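Local coordinates for protein benzoylformate decarboxylase (Mycobacterium smegmatis, PDB 4Q9D) that is a thiamine pyrophosphate-dependent enzyme that carries a magnesium ion in its C-terminal cofactor-binding domain, at residues S180-P185 against V318-S323; P203-G208 against E222-L227. One frame throughout, in Å; residues are numbered along the deposited sequence.

How the contacts relate
Both contacts belong to the central domain region of the chain, where a six-stranded parallel sheet is flanked by helices. Along the sequence 180-185 comes first and 318-323 last, and the two segments of contact 2, 203-208 and 222-227, fall between them. The centres of the two contacts are about 16 Å apart. Leu322 of helix 318-328 joins them, its CD2 packing 3.8 Å from Phe223 CD2. Contact 2 is thus the inner, strand-to-helix layer of the domain, whereas contact 1 lays the short strand 183-185 against the start of helix 318-328, next to a second subunit.

Contact 1: S180-P185 against V318-S323; sequences STRVAP and VGIALS
Ile320 carries this contact, pushing its side chain between Arg182 on one flank and Ala184 and Pro185 on the other. Its CG1 lies anti to the carbonyl carbon (chi1 -64°) and the chain then runs on extended, which carries CD1 under the Arg182 guanidinium: the methyl sits 3.7 Å from the guanidinium plane, over its centre. CG1 follows along the same face, 3.7 Å from Arg182 NH1. The arginine reaches this position by a bend at chi3 (-62°) that folds its flat end over the isoleucine. The other branch, Ile320 CG2, turns to the strand, where it touches Pro185 CD at 3.7 Å and Ala184 CB at 3.9 Å. At the next helix residue, the proline ring lies against the helix itself, with Pro185 CG 3.7 Å from Ala321 CB.

The short strand 183-185 follows the link from the N-terminal cofactor-binding region. Its axis makes 35° with that of 318-323, the start of helix 318-328, which is the last helix of the Rossmann-like central domain. A backbone bond between Val183 and Asp317 ties the strand to the residue before the helix, and Asp317 OD2 also accepts the Ile320 amide.

The polar end of Arg182 is spoken for across the subunit boundary: NH2 makes a salt bridge with Asp186 of the second subunit. The aliphatic cover from Ile320 and the carboxylate of that neighbouring chain together probably limit how the guanidinium can turn. Ala184 pairs with a strand of the second subunit, so the two subunits share one antiparallel ladder here.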
loop_
_atom_site.group_PDB
_atom_site.type_symbol
_atom_site.label_atom_id
_atom_site.label_comp_id
_atom_site.label_asym_id
_atom_site.label_seq_id
_atom_site.Cartn_x
_atom_site.Cartn_y
_atom_site.Cartn_z
ATOM N N SER B 180 -6.438 14.412 -23.751
ATOM C CA SER B 180 -7.843 14.730 -23.481
ATOM C C SER B 180 -8.015 15.280 -22.067
ATOM O O SER B 180 -7.586 14.618 -21.124
ATOM C CB SER B 180 -8.646 13.425 -23.465
ATOM O OG SER B 180 -8.942 13.018 -24.752
ATOM N N THR B 181 -8.638 16.450 -21.896
ATOM C CA THR B 181 -9.045 16.884 -20.550
ATOM C C THR B 181 -10.544 16.651 -20.319
ATOM O O THR B 181 -11.058 16.940 -19.247
ATOM C CB THR B 181 -8.725 18.354 -20.300
ATOM O OG1 THR B 181 -9.343 19.132 -21.329
ATOM C CG2 THR B 181 -7.226 18.589 -20.350
ATOM N N ARG B 182 -11.232 16.124 -21.329
ATOM C CA ARG B 182 -12.661 15.834 -21.241
ATOM C C ARG B 182 -12.915 14.542 -21.984
ATOM O O ARG B 182 -12.235 14.256 -22.975
ATOM C CB ARG B 182 -13.514 16.924 -21.949
ATOM C CG ARG B 182 -13.214 18.342 -21.567
ATOM C CD ARG B 182 -14.247 19.326 -22.150
ATOM N NE ARG B 182 -14.272 19.330 -23.622
ATOM C CZ ARG B 182 -15.083 20.090 -24.362
ATOM N NH1 ARG B 182 -15.944 20.931 -23.773
ATOM N NH2 ARG B 182 -15.033 20.018 -25.697
ATOM N N VAL B 183 -13.897 13.769 -21.524
ATOM C CA VAL B 183 -14.545 12.776 -22.378
ATOM C C VAL B 183 -16.022 13.168 -22.482
ATOM O O VAL B 183 -16.533 13.877 -21.618
ATOM C CB VAL B 183 -14.360 11.322 -21.856
ATOM C CG1 VAL B 183 -12.857 10.958 -21.820
ATOM C CG2 VAL B 183 -14.987 11.142 -20.460
ATOM N N ALA B 184 -16.711 12.720 -23.525
ATOM C CA ALA B 184 -18.132 13.036 -23.673
ATOM C C ALA B 184 -18.961 11.874 -23.195
ATOM O O ALA B 184 -18.495 10.752 -23.230
ATOM C CB ALA B 184 -18.471 13.350 -25.166
ATOM N N PRO B 185 -20.209 12.135 -22.760
ATOM C CA PRO B 185 -21.148 11.047 -22.460
ATOM C C PRO B 185 -21.346 10.142 -23.696
ATOM O O PRO B 185 -21.307 10.601 -24.823
ATOM C CB PRO B 185 -22.463 11.795 -22.170
ATOM C CG PRO B 185 -22.033 13.201 -21.750
ATOM C CD PRO B 185 -20.838 13.467 -22.642
ATOM N N VAL B 318 -19.355 17.379 -17.607
ATOM C CA VAL B 318 -20.711 17.843 -17.284
ATOM C C VAL B 318 -21.112 18.985 -18.207
ATOM O O VAL B 318 -22.286 19.183 -18.497
ATOM C CB VAL B 318 -20.863 18.226 -15.789
ATOM C CG1 VAL B 318 -20.678 16.990 -14.940
ATOM C CG2 VAL B 318 -19.850 19.315 -15.396
ATOM N N GLY B 319 -20.116 19.721 -18.683
ATOM C CA GLY B 319 -20.340 20.789 -19.644
ATOM C C GLY B 319 -20.855 20.258 -20.970
ATOM O O GLY B 319 -21.842 20.760 -21.515
ATOM N N ILE B 320 -20.196 19.233 -21.501
ATOM C CA ILE B 320 -20.669 18.600 -22.724
ATOM C C ILE B 320 -22.056 18.000 -22.504
ATOM O O ILE B 320 -22.936 18.110 -23.346
ATOM C CB ILE B 320 -19.695 17.489 -23.184
ATOM C CG1 ILE B 320 -18.352 18.111 -23.550
ATOM C CG2 ILE B 320 -20.264 16.727 -24.376
ATOM C CD1 ILE B 320 -17.305 17.085 -23.950
ATOM N N ALA B 321 -22.245 17.326 -21.375
ATOM C CA ALA B 321 -23.524 16.696 -21.102
ATOM C C ALA B 321 -24.662 17.711 -21.098
ATOM O O ALA B 321 -25.703 17.438 -21.670
ATOM C CB ALA B 321 -23.500 15.899 -19.766
ATOM N N LEU B 322 -24.453 18.865 -20.454
ATOM C CA LEU B 322 -25.511 19.874 -20.290
ATOM C C LEU B 322 -25.917 20.514 -21.626
ATOM O O LEU B 322 -27.096 20.587 -21.931
ATOM C CB LEU B 322 -25.120 20.961 -19.274
ATOM C CG LEU B 322 -25.180 20.580 -17.783
ATOM C CD1 LEU B 322 -24.277 21.525 -16.959
ATOM C CD2 LEU B 322 -26.629 20.577 -17.264
ATOM N N SER B 323 -24.936 20.943 -22.418
ATOM C CA SER B 323 -25.179 21.481 -23.756
ATOM C C SER B 323 -25.951 20.498 -24.604
ATOM O O SER B 323 -26.893 20.863 -25.293
ATOM C CB SER B 323 -23.864 21.786 -24.476
ATOM O OG SER B 323 -23.145 22.743 -23.736
#

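Contact 2: P203-G208 against E222-L227; sequences PMLVLG and EFAEKL
Leu205 meets Phe223 and Ala224 with the two methyls of its forked end. CD2 comes to the edge of the phenyl ring, near its plane, 3.9 Å from Phe223 CD2, and lies equally close, 3.9 Å, to Ala224 CB; Leu205 CD1 rests 4.0 Å from Phe223 CE2. With CG anti to the backbone N (chi1 176°), the leucine extends from the strand toward the helix. One turn on, Leu227 brings CD1 to 4.1 Å from Pro203 CG, the proline ring and leucine branch lying alongside and pointing opposite ways.

Strand 203-207 runs nearly antiparallel to 222-227, the end of helix 217-227, at 170° and 10.0 Å between axes. The helix belongs to a beta-alpha-beta crossover that leads from strand 203-207 to the neighbouring parallel strand 231-233, in a sheet of the Rossmann type. Strands 231-233 and 269-273 flank strand 203-207 and fix its register through backbone bonds, such as Leu205 with His232 and Met204 with Val271. Leu325 and Thr326 of helix 318-328 also touch Phe223. Pro203, Leu205, Phe223, Ala224 and Leu227 are all buried and meet through carbon atoms alone, so this interface is held by van der Waals contact and the exclusion of water.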
loop_
_atom_site.group_PDB
_atom_site.type_symbol
_atom_site.label_atom_id
_atom_site.label_comp_id
_atom_site.label_asym_id
_atom_site.label_seq_id
_atom_site.Cartn_x
_atom_site.Cartn_y
_atom_site.Cartn_z
ATOM N N PRO B 203 -39.808 16.889 -12.377
ATOM C CA PRO B 203 -38.372 16.675 -12.229
ATOM C C PRO B 203 -37.742 17.721 -11.316
ATOM O O PRO B 203 -38.296 18.794 -11.083
ATOM C CB PRO B 203 -37.848 16.843 -13.650
ATOM C CG PRO B 203 -38.804 17.798 -14.286
ATOM C CD PRO B 203 -40.151 17.539 -13.655
ATOM N N MET B 204 -36.572 17.388 -10.786
ATOM C CA MET B 204 -35.764 18.359 -10.071
ATOM C C MET B 204 -34.320 18.229 -10.534
ATOM O O MET B 204 -33.848 17.121 -10.801
ATOM C CB MET B 204 -35.883 18.134 -8.545
ATOM C CG MET B 204 -35.103 19.167 -7.721
ATOM S SD MET B 204 -33.446 18.545 -7.246
ATOM C CE MET B 204 -33.967 17.348 -6.018
ATOM N N LEU B 205 -33.614 19.349 -10.604
ATOM C CA LEU B 205 -32.264 19.360 -11.107
ATOM C C LEU B 205 -31.294 19.763 -10.002
ATOM O O LEU B 205 -31.554 20.719 -9.274
ATOM C CB LEU B 205 -32.158 20.338 -12.274
ATOM C CG LEU B 205 -30.760 20.531 -12.864
ATOM C CD1 LEU B 205 -30.273 19.193 -13.469
ATOM C CD2 LEU B 205 -30.775 21.637 -13.914
ATOM N N VAL B 206 -30.188 19.021 -9.877
ATOM C CA VAL B 206 -29.106 19.372 -8.952
ATOM C C VAL B 206 -27.862 19.660 -9.769
ATOM O O VAL B 206 -27.452 18.827 -10.573
ATOM C CB VAL B 206 -28.780 18.224 -7.942
ATOM C CG1 VAL B 206 -27.738 18.681 -6.944
ATOM C CG2 VAL B 206 -30.042 17.740 -7.210
ATOM N N LEU B 207 -27.276 20.839 -9.566
ATOM C CA LEU B 207 -26.057 21.250 -10.244
ATOM C C LEU B 207 -24.979 21.440 -9.188
ATOM O O LEU B 207 -25.033 22.374 -8.379
ATOM C CB LEU B 207 -26.262 22.558 -11.044
ATOM C CG LEU B 207 -27.232 22.499 -12.251
ATOM C CD1 LEU B 207 -27.472 23.890 -12.873
ATOM C CD2 LEU B 207 -26.741 21.527 -13.334
ATOM N N GLY B 208 -23.998 20.541 -9.207
ATOM C CA GLY B 208 -22.944 20.505 -8.210
ATOM C C GLY B 208 -21.645 21.135 -8.689
ATOM O O GLY B 208 -21.567 21.684 -9.797
ATOM N N GLU B 222 -28.721 27.501 -19.231
ATOM C CA GLU B 222 -29.493 27.244 -20.437
ATOM C C GLU B 222 -30.298 25.946 -20.326
ATOM O O GLU B 222 -31.486 25.896 -20.673
ATOM C CB GLU B 222 -28.566 27.214 -21.660
ATOM C CG GLU B 222 -29.325 27.067 -22.977
ATOM C CD GLU B 222 -28.402 26.935 -24.180
ATOM O OE1 GLU B 222 -27.218 26.570 -23.997
ATOM O OE2 GLU B 222 -28.864 27.191 -25.307
ATOM N N PHE B 223 -29.672 24.893 -19.814
ATOM C CA PHE B 223 -30.410 23.657 -19.587
ATOM C C PHE B 223 -31.499 23.825 -18.526
ATOM O O PHE B 223 -32.619 23.350 -18.684
ATOM C CB PHE B 223 -29.480 22.500 -19.196
ATOM C CG PHE B 223 -30.219 21.211 -18.941
ATOM C CD1 PHE B 223 -30.751 20.480 -19.992
ATOM C CD2 PHE B 223 -30.394 20.743 -17.656
ATOM C CE1 PHE B 223 -31.445 19.297 -19.759
ATOM C CE2 PHE B 223 -31.059 19.567 -17.421
ATOM C CZ PHE B 223 -31.604 18.848 -18.477
ATOM N N ALA B 224 -31.155 24.472 -17.422
ATOM C CA ALA B 224 -32.091 24.585 -16.316
ATOM C C ALA B 224 -33.321 25.376 -16.769
ATOM O O ALA B 224 -34.452 25.045 -16.405
ATOM C CB ALA B 224 -31.426 25.276 -15.120
ATOM N N GLU B 225 -33.093 26.412 -17.576
ATOM C CA GLU B 225 -34.205 27.260 -18.046
ATOM C C GLU B 225 -35.139 26.538 -19.029
ATOM O O GLU B 225 -36.352 26.650 -18.926
ATOM C CB GLU B 225 -33.686 28.573 -18.629
ATOM C CG GLU B 225 -33.174 29.523 -17.535
ATOM C CD GLU B 225 -32.683 30.835 -18.114
ATOM O OE1 GLU B 225 -32.667 30.929 -19.353
ATOM O OE2 GLU B 225 -32.299 31.753 -17.340
ATOM N N LYS B 226 -34.579 25.754 -19.941
ATOM C CA LYS B 226 -35.410 24.898 -20.774
ATOM C C LYS B 226 -36.198 23.871 -19.979
ATOM O O LYS B 226 -37.384 23.664 -20.220
ATOM C CB LYS B 226 -34.591 24.189 -21.836
ATOM C CG LYS B 226 -35.467 23.386 -22.794
ATOM C CD LYS B 226 -34.650 23.017 -24.025
ATOM C CE LYS B 226 -35.480 22.210 -25.037
ATOM N NZ LYS B 226 -34.693 21.974 -26.268
ATOM N N LEU B 227 -35.542 23.186 -19.057
ATOM C CA LEU B 227 -36.244 22.159 -18.299
ATOM C C LEU B 227 -37.342 22.754 -17.390
ATOM O O LEU B 227 -38.393 22.150 -17.207
ATOM C CB LEU B 227 -35.259 21.343 -17.477
ATOM C CG LEU B 227 -35.872 20.253 -16.605
ATOM C CD1 LEU B 227 -36.605 19.247 -17.476
ATOM C CD2 LEU B 227 -34.793 19.573 -15.742
#